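Local coordinates for protein ORF10 (Moritella marina, PDB 6RIW) that probably condenses acyl chains on acyl carrier protein as the ketosynthase–chain length factor didomain of a polyunsaturated fatty acid synthase, at residues A[21-26]-A[382-387]; A[104-109]-A[277-282]; A[198-203]-A[376-381]; A[208-211]-A[217-220]; A[212-217]-A[675-680]. All coordinates share one frame; numbering follows the deposited sequence.

In the fold
From the N terminus, interaction 1 opens first, at helix 19-27, and closes a loop of 355 residues on the end of helix 374-387. Interactions 2, 3 and 4 all nest inside that loop. Interactions 2 and 3 cross each other. Interaction 4 is a short local closure between helix 198-211 and strand 217-224, and it lies within both. Interaction 5 starts in the turn between that helix and strand, shares Met217 with interaction 4 and crosses interactions 1, 2 and 3 on its way to helix 668-682. The first four contacts tie together the ketosynthase domain, with helix 374-387 common to interactions 1 and 3. Interaction 5 joins that domain to the second ketosynthase-like domain.

Interaction 1. Residues A[21-26]-A[382-387]; sequences QFWQQL and MLALGK
With CG opposite the backbone N (chi1 -179°), the Trp23 indole extends from its helix to meet Lys387. The Lys387 chain starts beside its own backbone N and runs extended as far as CE. The two side chains lie alongside each other and point opposite ways. The lysine methylenes lie over one face of the indole, near its pyrrole part. Lys387 CD is 3.3 Å from Trp23 NE1. Lys387 CE sits 4.1 Å from the centroid of the Trp23 five-membered ring and only 22° off the ring normal, a CH-pi contact. The six-membered ring rests on the helix itself. Trp23 CE3 is 3.6 Å from Leu383 CB, and Trp23 CH2 is 3.7 Å from Ala384 CA, which approaches obliquely. Leu383 CD1 also reaches back to Trp23 CB.

Helix 19-27 here packs on the C-terminal end of helix 374-387 in the ketosynthase domain, which has the thiolase fold. Lys387 is exposed, while Trp23 and Ala384 are buried. Helix 21-26 crosses helix 382-387 at -79°, with the short axes 11.6 Å apart. One large aromatic side chain spans that wide gap, and no hydrogen bond crosses it. Pro391, beyond the end of the second helix, also packs on Trp23. Further back along helix 374-387, Phe22 touches Pro376 and Thr379, and Leu26 lies against Lys380.

Interaction 2. Residues A[104-109]-A[277-282]; sequences AGYWGS and DGDHIY
Two helix ends meet here through Tyr106 and Asp279, and each helix is closed by a Schellman motif. Gly105 ends helix 88-104 and Gly278 ends helix 271-277, both with positive phi. Just beyond these glycines, Tyr106 OH donates a hydrogen bond to Asp279 OD1 at 2.7 Å. Chi1 of Asp279 (-57°) sets the carboxylate beside its backbone N, from where OD1 reaches the phenol. This oxygen accepts on its syn lone pair, on the side of its other oxygen. Asp279 comes to the edge of the phenol ring, near the ring plane. The carboxylate plane is turned 74° from the ring. Asp277 comes in from the last turn of its helix, with CB 3.7 Å from Tyr106 OH.

In the thiolase fold of this domain the two loops lead into strands 115-120 and 283-292, so the contact joins two helix-to-strand connections at the protein surface. Asp279 OD2 and Asp277 OD2 both form salt bridges to Lys269. That lysine also makes a weak hydrogen bond with Tyr106 OH, and its charge would probably stabilise both carboxylates. A type II turn from Tyr106 to Ser109 follows, with Ser109 N 3.0 Å from Tyr106 O. A water links the two backbones: it accepts from His280 N at 3.0 Å and lies 3.1 Å from Ala104 O.

Interaction 3. Residues A[198-203]-A[376-381]; sequences SSCYSV and PGMTKA
Met378 reaches across from its helix and lays its thioether end among Ser199, Cys200 and Val203. The chain leaves extended, then bends at chi3 (-76°), which turns the methyl toward Ser199. Met378 CE meets Val203 CG2 at 3.6 Å, and the two side chains pass alongside one another, pointing opposite ways. Met378 CE also lies 3.7 Å from Ser199 O and touches Ser199 CB. The sulfur lies between Cys200 and Val203. Met378 SD is 3.8 Å from Cys200 SG, a nonbonded sulfur-to-sulfur contact, and it is equally close to Val203 CG2. Valine presents the branch that lies beside its backbone N, while CG1 is the one opposite that nitrogen. No hydrogen bond crosses the contact, and all four touching residues are buried.

The serine hydroxyls bond elsewhere. Ser199 OG bonds to Thr371 O. Ser202 OG donates back to Ser198 O at 2.9 Å. Ser202 N also donates to this carbonyl, and the two donors approach from opposite faces of its plane. Strands help to enclose the methionine: Leu447 touches both Met378 and Val203, and Val435 touches Met378.

The short helix axes are 10.7 Å apart, and their directions differ by 64°. This pairing is that of the two central helices of the thiolase fold, which lie sandwiched between its two sheets, one helix from each half of the ketosynthase domain.

Interaction 4. Residues A[208-211]-A[217-220]; sequences DYLH and MMLA
Tyr209 is the flat group of this contact, and Met218 meets it at the root rather than on the ring: Tyr209 CB is 4.3 Å from Met218 SD. The ring itself leads away from the strand. It is met instead by Glu674, Leu675 and Asn678 of helix 668-682, in the second ketosynthase-like domain, and by Ser188. The contact lies in a beta-alpha-beta unit of the thiolase fold, where helix 198-211 returns through a short loop into strand 217-224.

Leu210 and Met218 pack the last helical turn on the start of the strand. Their side chains overlap along their lengths, each heading for the other's backbone. Leu210 CG and Met218 CG are 3.9 Å apart. The bend of Met218 at chi2 (-64°) sets the sulfur beside Tyr209 CB; the bend at chi3 (-67°) turns only the methyl. Met217 CB points away from the helix, and its side chain touches Val267 and Cys115. Strand 259-270 adds Leu268 against Leu210. Leu210 CD2 rests on the strand backbone, 3.6 Å from Met217 N.

Interaction 5. Residues A[212-217]-A[675-680]; sequences TGKANM and LAENLF
This is a polar contact between domains: Thr212 and Lys214, in the loop after helix 198-211 of the ketosynthase, grip Asn678 and Glu677 on helix 668-682 of the chain length factor. Asn678 OD1 is the hub. Thr212 OG1 donates to Asn678 OD1 at 2.7 Å, and Lys214 NZ donates to Asn678 OD1 at the same distance of 2.7 Å. Both donors lie in the plane of the amide carbonyl, each on its own lone pair. Thr212 comes on the side of ND2 and Lys214 on the side of CB. The angles at the oxygen are 128° for the threonine and 137° for the lysine. Asn678 ND2 makes a weak hydrogen bond to Asp208 O. Two donors on OD1 and this weak bond from ND2 are consistent with the modelled amide orientation.

Lys214 runs alongside Asn678 and bends only at chi4 (56°), a turn that places NZ between two acceptors. Lys214 NZ forms a salt bridge with Glu677 OE1 at 2.7 Å and meets that oxygen nearly along its C-O bond. Glu677 OE2 has a second cation in Arg466, so the buried carboxylate lies between two positive charges. Gly213, between the two donors, ends helix 198-211 in a Schellman motif.

Leu675 packs on Leu205 and Tyr209 of that helix. Nearby, strands 189-193 and 659-663 pair antiparallel across the same domain interface.

Interaction 1. Residues A[21-26]-A[382-387]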
# COMPACT_ATOMS: atom_id res chain seq x y z
N GLN A 21 7.17 -17.12 22.94
CA GLN A 21 7.42 -18.27 22.07
C GLN A 21 8.47 -17.95 21.02
O GLN A 21 9.39 -18.74 20.76
CB GLN A 21 6.10 -18.70 21.44
CG GLN A 21 6.12 -19.83 20.46
CD GLN A 21 4.72 -20.07 19.89
OE1 GLN A 21 3.86 -19.18 19.97
NE2 GLN A 21 4.49 -21.25 19.33
N PHE A 22 8.36 -16.78 20.39
CA PHE A 22 9.35 -16.34 19.41
C PHE A 22 10.73 -16.22 20.03
O PHE A 22 11.73 -16.68 19.46
CB PHE A 22 8.87 -15.01 18.82
CG PHE A 22 9.92 -14.20 18.07
CD1 PHE A 22 10.43 -14.63 16.87
CD2 PHE A 22 10.30 -12.96 18.54
CE1 PHE A 22 11.35 -13.87 16.16
CE2 PHE A 22 11.22 -12.18 17.84
CZ PHE A 22 11.74 -12.64 16.65
N TRP A 23 10.81 -15.63 21.22
CA TRP A 23 12.09 -15.45 21.90
C TRP A 23 12.76 -16.80 22.18
O TRP A 23 13.95 -16.98 21.91
CB TRP A 23 11.89 -14.67 23.20
CG TRP A 23 13.16 -14.43 23.92
CD1 TRP A 23 13.58 -15.03 25.07
CD2 TRP A 23 14.22 -13.55 23.52
NE1 TRP A 23 14.83 -14.56 25.42
CE2 TRP A 23 15.24 -13.65 24.48
CE3 TRP A 23 14.40 -12.67 22.44
CZ2 TRP A 23 16.42 -12.92 24.41
CZ3 TRP A 23 15.58 -11.94 22.37
CH2 TRP A 23 16.57 -12.07 23.34
N GLN A 24 11.99 -17.76 22.72
CA GLN A 24 12.56 -19.08 22.99
C GLN A 24 13.06 -19.73 21.71
O GLN A 24 14.11 -20.39 21.70
CB GLN A 24 11.52 -19.96 23.68
CG GLN A 24 12.10 -21.24 24.26
CD GLN A 24 13.19 -20.98 25.30
OE1 GLN A 24 13.08 -20.05 26.11
NE2 GLN A 24 14.23 -21.80 25.29
N GLN A 25 12.33 -19.56 20.61
CA GLN A 25 12.79 -20.12 19.34
C GLN A 25 14.13 -19.53 18.92
O GLN A 25 14.99 -20.24 18.39
CB GLN A 25 11.73 -19.91 18.26
CG GLN A 25 10.65 -20.97 18.32
CD GLN A 25 9.41 -20.59 17.56
OE1 GLN A 25 9.46 -19.75 16.65
NE2 GLN A 25 8.27 -21.18 17.93
N LEU A 26 14.30 -18.22 19.11
CA LEU A 26 15.58 -17.58 18.81
C LEU A 26 16.69 -18.14 19.69
O LEU A 26 17.81 -18.39 19.21
CB LEU A 26 15.48 -16.07 19.02
CG LEU A 26 14.50 -15.35 18.09
CD1 LEU A 26 14.61 -13.85 18.26
CD2 LEU A 26 14.80 -15.73 16.66
N MET A 382 14.21 -5.33 20.96
CA MET A 382 13.62 -4.86 22.21
C MET A 382 13.65 -5.93 23.29
O MET A 382 13.85 -5.61 24.47
CB MET A 382 12.18 -4.38 21.99
CG MET A 382 12.09 -3.16 21.12
SD MET A 382 10.38 -2.79 20.69
CE MET A 382 10.68 -1.66 19.31
N LEU A 383 13.42 -7.19 22.93
CA LEU A 383 13.51 -8.25 23.93
C LEU A 383 14.95 -8.46 24.37
O LEU A 383 15.21 -8.74 25.55
CB LEU A 383 12.91 -9.55 23.41
CG LEU A 383 11.37 -9.55 23.29
CD1 LEU A 383 10.84 -10.86 22.71
CD2 LEU A 383 10.69 -9.22 24.62
N ALA A 384 15.90 -8.34 23.44
CA ALA A 384 17.32 -8.48 23.79
C ALA A 384 17.78 -7.37 24.72
O ALA A 384 18.58 -7.60 25.63
CB ALA A 384 18.17 -8.49 22.52
N LEU A 385 17.30 -6.14 24.47
CA LEU A 385 17.65 -5.01 25.34
C LEU A 385 17.12 -5.21 26.75
O LEU A 385 17.78 -4.84 27.72
CB LEU A 385 17.11 -3.70 24.74
CG LEU A 385 17.92 -3.10 23.59
CD1 LEU A 385 17.05 -2.12 22.76
CD2 LEU A 385 19.17 -2.42 24.10
N GLY A 386 15.91 -5.76 26.88
CA GLY A 386 15.34 -5.96 28.20
C GLY A 386 15.96 -7.11 28.97
O GLY A 386 16.10 -7.04 30.19
N LYS A 387 16.36 -8.17 28.27
CA LYS A 387 16.88 -9.38 28.89
C LYS A 387 18.40 -9.45 28.95
O LYS A 387 18.94 -10.33 29.64
CB LYS A 387 16.35 -10.62 28.14
CG LYS A 387 14.83 -10.73 28.18
CD LYS A 387 14.35 -12.02 27.55
CE LYS A 387 12.86 -12.24 27.80
NZ LYS A 387 12.55 -12.35 29.25

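Interaction 2. Residues A[104-109]-A[277-282]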
# COMPACT_ATOMS: atom_id res chain seq x y z
N ALA A 104 -0.57 -4.59 26.60
CA ALA A 104 -0.34 -3.29 27.22
C ALA A 104 -1.34 -2.98 28.32
O ALA A 104 -1.09 -2.07 29.12
CB ALA A 104 -0.36 -2.18 26.17
N GLY A 105 -2.46 -3.68 28.36
CA GLY A 105 -3.47 -3.45 29.37
C GLY A 105 -4.51 -2.43 28.99
O GLY A 105 -5.12 -1.83 29.88
N TYR A 106 -4.74 -2.22 27.69
CA TYR A 106 -5.65 -1.17 27.23
C TYR A 106 -6.75 -1.70 26.31
O TYR A 106 -7.51 -0.90 25.76
CB TYR A 106 -4.87 -0.05 26.52
CG TYR A 106 -4.09 0.77 27.52
CD1 TYR A 106 -4.71 1.77 28.26
CD2 TYR A 106 -2.74 0.52 27.74
CE1 TYR A 106 -4.00 2.51 29.20
CE2 TYR A 106 -2.01 1.26 28.69
CZ TYR A 106 -2.65 2.25 29.41
OH TYR A 106 -1.95 2.98 30.34
N TRP A 107 -6.89 -3.02 26.17
CA TRP A 107 -8.01 -3.55 25.40
C TRP A 107 -9.33 -3.09 26.00
O TRP A 107 -9.59 -3.32 27.19
CB TRP A 107 -7.95 -5.07 25.34
CG TRP A 107 -9.01 -5.64 24.44
CD1 TRP A 107 -10.12 -6.35 24.81
CD2 TRP A 107 -9.07 -5.52 23.01
NE1 TRP A 107 -10.86 -6.68 23.70
CE2 TRP A 107 -10.24 -6.18 22.58
CE3 TRP A 107 -8.25 -4.90 22.05
CZ2 TRP A 107 -10.60 -6.27 21.23
CZ3 TRP A 107 -8.62 -4.99 20.70
CH2 TRP A 107 -9.78 -5.66 20.31
N GLY A 108 -10.16 -2.42 25.20
CA GLY A 108 -11.44 -1.95 25.69
C GLY A 108 -11.40 -0.72 26.58
O GLY A 108 -12.41 -0.39 27.21
N SER A 109 -10.26 -0.03 26.64
CA SER A 109 -10.09 1.15 27.47
C SER A 109 -10.65 2.40 26.81
O SER A 109 -10.62 2.55 25.58
CB SER A 109 -8.59 1.33 27.78
OG SER A 109 -8.32 2.57 28.40
N ASP A 277 1.34 6.36 34.10
CA ASP A 277 0.23 5.41 34.12
C ASP A 277 0.64 4.02 34.60
O ASP A 277 -0.23 3.15 34.69
CB ASP A 277 -0.43 5.32 32.73
CG ASP A 277 -1.03 6.65 32.27
OD1 ASP A 277 -1.39 7.48 33.13
OD2 ASP A 277 -1.14 6.88 31.05
N GLY A 278 1.92 3.80 34.90
CA GLY A 278 2.34 2.51 35.42
C GLY A 278 2.41 1.39 34.40
O GLY A 278 2.22 0.22 34.75
N ASP A 279 2.66 1.72 33.14
CA ASP A 279 2.73 0.70 32.10
C ASP A 279 4.03 -0.10 32.20
O ASP A 279 5.04 0.38 32.71
CB ASP A 279 2.63 1.35 30.71
CG ASP A 279 1.37 2.17 30.54
OD1 ASP A 279 0.30 1.71 30.99
OD2 ASP A 279 1.43 3.28 29.97
N HIS A 280 3.99 -1.32 31.69
CA HIS A 280 5.21 -2.09 31.50
C HIS A 280 5.93 -1.56 30.27
O HIS A 280 5.34 -1.50 29.19
CB HIS A 280 4.89 -3.57 31.33
CG HIS A 280 6.10 -4.41 31.06
ND1 HIS A 280 6.46 -4.80 29.79
CD2 HIS A 280 7.05 -4.90 31.89
CE1 HIS A 280 7.58 -5.50 29.84
NE2 HIS A 280 7.95 -5.57 31.11
N ILE A 281 7.19 -1.16 30.44
CA ILE A 281 7.99 -0.62 29.33
C ILE A 281 8.93 -1.71 28.85
O ILE A 281 9.78 -2.19 29.61
CB ILE A 281 8.75 0.64 29.76
CG1 ILE A 281 7.75 1.73 30.17
CG2 ILE A 281 9.65 1.13 28.66
CD1 ILE A 281 8.41 2.99 30.74
N TYR A 282 8.80 -2.10 27.57
CA TYR A 282 9.71 -3.09 26.98
C TYR A 282 11.03 -2.46 26.58
O TYR A 282 12.09 -3.11 26.66
CB TYR A 282 9.08 -3.72 25.75
CG TYR A 282 8.02 -4.76 26.01
CD1 TYR A 282 6.70 -4.39 26.15
CD2 TYR A 282 8.35 -6.10 26.11
CE1 TYR A 282 5.72 -5.32 26.37
CE2 TYR A 282 7.37 -7.05 26.34
CZ TYR A 282 6.06 -6.65 26.46
OH TYR A 282 5.07 -7.58 26.69
O HOH W 1 1.95 -1.87 29.57

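Interaction 3. Residues A[198-203]-A[376-381]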
# COMPACT_ATOMS: atom_id res chain seq x y z
N SER A 198 8.64 -0.96 5.64
CA SER A 198 7.35 -0.43 6.08
C SER A 198 7.13 -0.54 7.58
O SER A 198 6.48 0.33 8.16
CB SER A 198 6.19 -1.14 5.36
OG SER A 198 6.36 -1.10 3.96
N SER A 199 7.64 -1.60 8.23
CA SER A 199 7.43 -1.74 9.68
C SER A 199 8.09 -0.60 10.45
O SER A 199 7.50 -0.05 11.40
CB SER A 199 7.96 -3.08 10.18
OG SER A 199 7.26 -4.18 9.62
N CYS A 200 9.30 -0.23 10.07
CA CYS A 200 9.97 0.84 10.80
C CYS A 200 9.49 2.21 10.37
O CYS A 200 9.53 3.15 11.17
CB CYS A 200 11.47 0.73 10.64
SG CYS A 200 12.05 -0.87 11.32
N TYR A 201 9.05 2.36 9.11
CA TYR A 201 8.33 3.58 8.74
C TYR A 201 7.09 3.78 9.61
O TYR A 201 6.83 4.89 10.08
CB TYR A 201 7.93 3.53 7.26
CG TYR A 201 9.03 4.09 6.36
CD1 TYR A 201 10.25 3.44 6.26
CD2 TYR A 201 8.83 5.26 5.63
CE1 TYR A 201 11.27 3.94 5.44
CE2 TYR A 201 9.84 5.78 4.83
CZ TYR A 201 11.06 5.11 4.74
OH TYR A 201 12.07 5.59 3.95
N SER A 202 6.31 2.72 9.82
CA SER A 202 5.10 2.84 10.64
C SER A 202 5.44 3.24 12.07
O SER A 202 4.76 4.09 12.67
CB SER A 202 4.32 1.52 10.63
OG SER A 202 3.93 1.23 9.30
N VAL A 203 6.46 2.62 12.65
CA VAL A 203 6.83 2.94 14.04
C VAL A 203 7.32 4.38 14.14
O VAL A 203 6.88 5.15 15.02
CB VAL A 203 7.88 1.93 14.56
CG1 VAL A 203 8.50 2.43 15.88
CG2 VAL A 203 7.20 0.56 14.74
N PRO A 376 9.73 -8.60 13.33
CA PRO A 376 10.58 -9.51 14.13
C PRO A 376 11.93 -8.92 14.48
O PRO A 376 12.47 -9.22 15.56
CB PRO A 376 10.72 -10.76 13.24
CG PRO A 376 10.44 -10.28 11.85
CD PRO A 376 9.42 -9.19 12.00
N GLY A 377 12.50 -8.09 13.60
CA GLY A 377 13.76 -7.43 13.93
C GLY A 377 13.63 -6.53 15.15
O GLY A 377 14.42 -6.63 16.09
N MET A 378 12.62 -5.65 15.15
CA MET A 378 12.43 -4.77 16.29
C MET A 378 12.06 -5.55 17.54
O MET A 378 12.48 -5.21 18.65
CB MET A 378 11.35 -3.72 15.99
CG MET A 378 11.75 -2.69 14.95
SD MET A 378 10.50 -1.39 14.75
CE MET A 378 9.26 -2.28 13.79
N THR A 379 11.25 -6.61 17.39
CA THR A 379 10.87 -7.40 18.55
C THR A 379 12.09 -8.08 19.16
O THR A 379 12.29 -8.04 20.38
CB THR A 379 9.79 -8.42 18.16
OG1 THR A 379 8.64 -7.72 17.62
CG2 THR A 379 9.34 -9.23 19.38
N LYS A 380 12.94 -8.68 18.32
CA LYS A 380 14.19 -9.29 18.78
C LYS A 380 15.05 -8.29 19.53
O LYS A 380 15.57 -8.58 20.61
CB LYS A 380 14.94 -9.87 17.58
CG LYS A 380 16.32 -10.47 17.90
CD LYS A 380 16.92 -11.14 16.67
CE LYS A 380 18.42 -11.35 16.81
NZ LYS A 380 19.06 -11.61 15.47
N ALA A 381 15.22 -7.09 18.96
CA ALA A 381 16.09 -6.10 19.59
C ALA A 381 15.52 -5.61 20.92
O ALA A 381 16.25 -5.47 21.91
CB ALA A 381 16.35 -4.93 18.64

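Interaction 4. Residues A[208-211]-A[217-220]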
# COMPACT_ATOMS: atom_id res chain seq x y z
N ASP A 208 6.12 10.12 15.58
CA ASP A 208 5.87 11.51 15.16
C ASP A 208 4.49 11.98 15.59
O ASP A 208 4.32 13.13 16.00
CB ASP A 208 5.98 11.66 13.64
CG ASP A 208 7.39 11.50 13.12
OD1 ASP A 208 8.36 11.51 13.91
OD2 ASP A 208 7.52 11.37 11.87
N TYR A 209 3.47 11.12 15.43
CA TYR A 209 2.13 11.54 15.81
C TYR A 209 2.02 11.72 17.32
O TYR A 209 1.26 12.59 17.79
CB TYR A 209 1.08 10.54 15.30
CG TYR A 209 0.70 10.77 13.83
CD1 TYR A 209 1.68 11.04 12.89
CD2 TYR A 209 -0.65 10.77 13.40
CE1 TYR A 209 1.37 11.28 11.53
CE2 TYR A 209 -0.97 11.01 12.04
CZ TYR A 209 0.05 11.25 11.12
OH TYR A 209 -0.21 11.49 9.78
N LEU A 210 2.77 10.93 18.10
CA LEU A 210 2.84 11.16 19.54
C LEU A 210 3.54 12.48 19.84
O LEU A 210 3.12 13.21 20.75
CB LEU A 210 3.55 9.99 20.25
CG LEU A 210 2.78 8.65 20.27
CD1 LEU A 210 3.61 7.48 20.79
CD2 LEU A 210 1.43 8.73 21.05
N HIS A 211 4.59 12.83 19.09
CA HIS A 211 5.34 14.05 19.39
C HIS A 211 4.55 15.31 19.08
O HIS A 211 4.76 16.35 19.73
CB HIS A 211 6.66 14.06 18.63
CG HIS A 211 7.65 13.08 19.17
ND1 HIS A 211 8.53 12.39 18.37
CD2 HIS A 211 7.90 12.69 20.44
CE1 HIS A 211 9.29 11.61 19.12
NE2 HIS A 211 8.92 11.77 20.38
N MET A 217 -1.75 7.70 22.35
CA MET A 217 -1.27 6.34 22.22
C MET A 217 -1.29 6.03 20.73
O MET A 217 -2.12 6.57 19.99
CB MET A 217 -2.16 5.37 23.02
CG MET A 217 -1.65 3.93 23.11
SD MET A 217 -2.73 2.90 24.16
CE MET A 217 -3.98 4.09 24.68
N MET A 218 -0.36 5.19 20.29
CA MET A 218 -0.37 4.75 18.90
C MET A 218 -0.11 3.25 18.81
O MET A 218 0.76 2.72 19.50
CB MET A 218 0.69 5.48 18.05
CG MET A 218 0.36 6.94 17.73
SD MET A 218 -1.11 7.16 16.71
CE MET A 218 -0.57 6.42 15.14
N LEU A 219 -0.86 2.58 17.93
CA LEU A 219 -0.50 1.25 17.44
C LEU A 219 0.35 1.41 16.18
O LEU A 219 0.03 2.21 15.29
CB LEU A 219 -1.75 0.43 17.11
CG LEU A 219 -2.59 -0.13 18.26
CD1 LEU A 219 -3.83 -0.79 17.71
CD2 LEU A 219 -1.80 -1.13 19.06
N ALA A 220 1.45 0.67 16.12
CA ALA A 220 2.28 0.68 14.92
C ALA A 220 2.68 -0.75 14.61
O ALA A 220 3.16 -1.48 15.49
CB ALA A 220 3.52 1.57 15.07

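Interaction 5. Residues A[212-217]-A[675-680]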
# COMPACT_ATOMS: atom_id res chain seq x y z
N THR A 212 3.65 15.28 18.09
CA THR A 212 2.85 16.46 17.81
C THR A 212 1.57 16.49 18.61
O THR A 212 0.79 17.43 18.47
CB THR A 212 2.54 16.57 16.31
OG1 THR A 212 1.79 15.42 15.89
CG2 THR A 212 3.84 16.65 15.47
N GLY A 213 1.31 15.47 19.42
CA GLY A 213 0.06 15.44 20.15
C GLY A 213 -1.16 15.11 19.32
O GLY A 213 -2.28 15.31 19.79
N LYS A 214 -0.97 14.60 18.10
CA LYS A 214 -2.11 14.12 17.33
C LYS A 214 -2.76 12.90 17.98
O LYS A 214 -3.92 12.61 17.69
CB LYS A 214 -1.67 13.80 15.89
CG LYS A 214 -1.45 15.08 15.05
CD LYS A 214 -1.55 14.83 13.52
CE LYS A 214 -1.45 16.15 12.73
NZ LYS A 214 -0.19 17.00 12.99
N ALA A 215 -2.04 12.23 18.88
CA ALA A 215 -2.54 11.09 19.61
C ALA A 215 -1.83 11.03 20.96
O ALA A 215 -0.77 11.63 21.13
CB ALA A 215 -2.32 9.77 18.84
N ASN A 216 -2.43 10.29 21.90
CA ASN A 216 -1.81 9.99 23.19
C ASN A 216 -1.36 8.55 23.30
O ASN A 216 -0.65 8.20 24.25
CB ASN A 216 -2.77 10.33 24.33
CG ASN A 216 -3.11 11.81 24.38
OD1 ASN A 216 -2.29 12.66 24.01
ND2 ASN A 216 -4.32 12.13 24.80
N MET A 217 -1.75 7.70 22.35
CA MET A 217 -1.27 6.34 22.22
C MET A 217 -1.29 6.03 20.73
O MET A 217 -2.12 6.57 19.99
CB MET A 217 -2.16 5.37 23.02
CG MET A 217 -1.65 3.93 23.11
SD MET A 217 -2.73 2.90 24.16
CE MET A 217 -3.98 4.09 24.68
N LEU A 675 -0.48 13.94 7.17
CA LEU A 675 0.90 13.47 7.32
C LEU A 675 1.91 14.53 6.89
O LEU A 675 2.93 14.74 7.58
CB LEU A 675 1.09 12.18 6.50
CG LEU A 675 2.49 11.54 6.48
CD1 LEU A 675 2.99 11.35 7.91
CD2 LEU A 675 2.41 10.19 5.73
N ALA A 676 1.67 15.20 5.76
CA ALA A 676 2.60 16.24 5.32
C ALA A 676 2.76 17.33 6.39
O ALA A 676 3.88 17.75 6.71
CB ALA A 676 2.13 16.84 4.00
N GLU A 677 1.64 17.78 6.97
CA GLU A 677 1.72 18.71 8.10
C GLU A 677 2.63 18.16 9.20
O GLU A 677 3.51 18.85 9.72
CB GLU A 677 0.32 18.99 8.65
CG GLU A 677 0.32 19.94 9.84
CD GLU A 677 -0.97 19.94 10.65
OE1 GLU A 677 -1.13 19.05 11.52
OE2 GLU A 677 -1.81 20.85 10.44
N ASN A 678 2.44 16.89 9.53
CA ASN A 678 3.22 16.32 10.62
C ASN A 678 4.69 16.23 10.25
O ASN A 678 5.57 16.42 11.11
CB ASN A 678 2.66 14.95 10.99
CG ASN A 678 2.69 14.72 12.45
OD1 ASN A 678 1.79 15.16 13.18
ND2 ASN A 678 3.73 14.03 12.91
N LEU A 679 4.99 15.94 8.97
CA LEU A 679 6.39 15.86 8.55
C LEU A 679 7.10 17.20 8.72
O LEU A 679 8.28 17.25 9.12
CB LEU A 679 6.48 15.37 7.10
CG LEU A 679 6.18 13.88 6.88
CD1 LEU A 679 6.26 13.55 5.39
CD2 LEU A 679 7.13 12.97 7.65
N PHE A 680 6.42 18.30 8.43
CA PHE A 680 7.04 19.60 8.61
C PHE A 680 7.24 19.91 10.09
O PHE A 680 8.20 20.59 10.46
CB PHE A 680 6.20 20.68 7.94
CG PHE A 680 6.25 20.63 6.43
CD1 PHE A 680 7.45 20.62 5.75
CD2 PHE A 680 5.07 20.62 5.69
CE1 PHE A 680 7.49 20.59 4.35
CE2 PHE A 680 5.09 20.59 4.30
CZ PHE A 680 6.30 20.57 3.63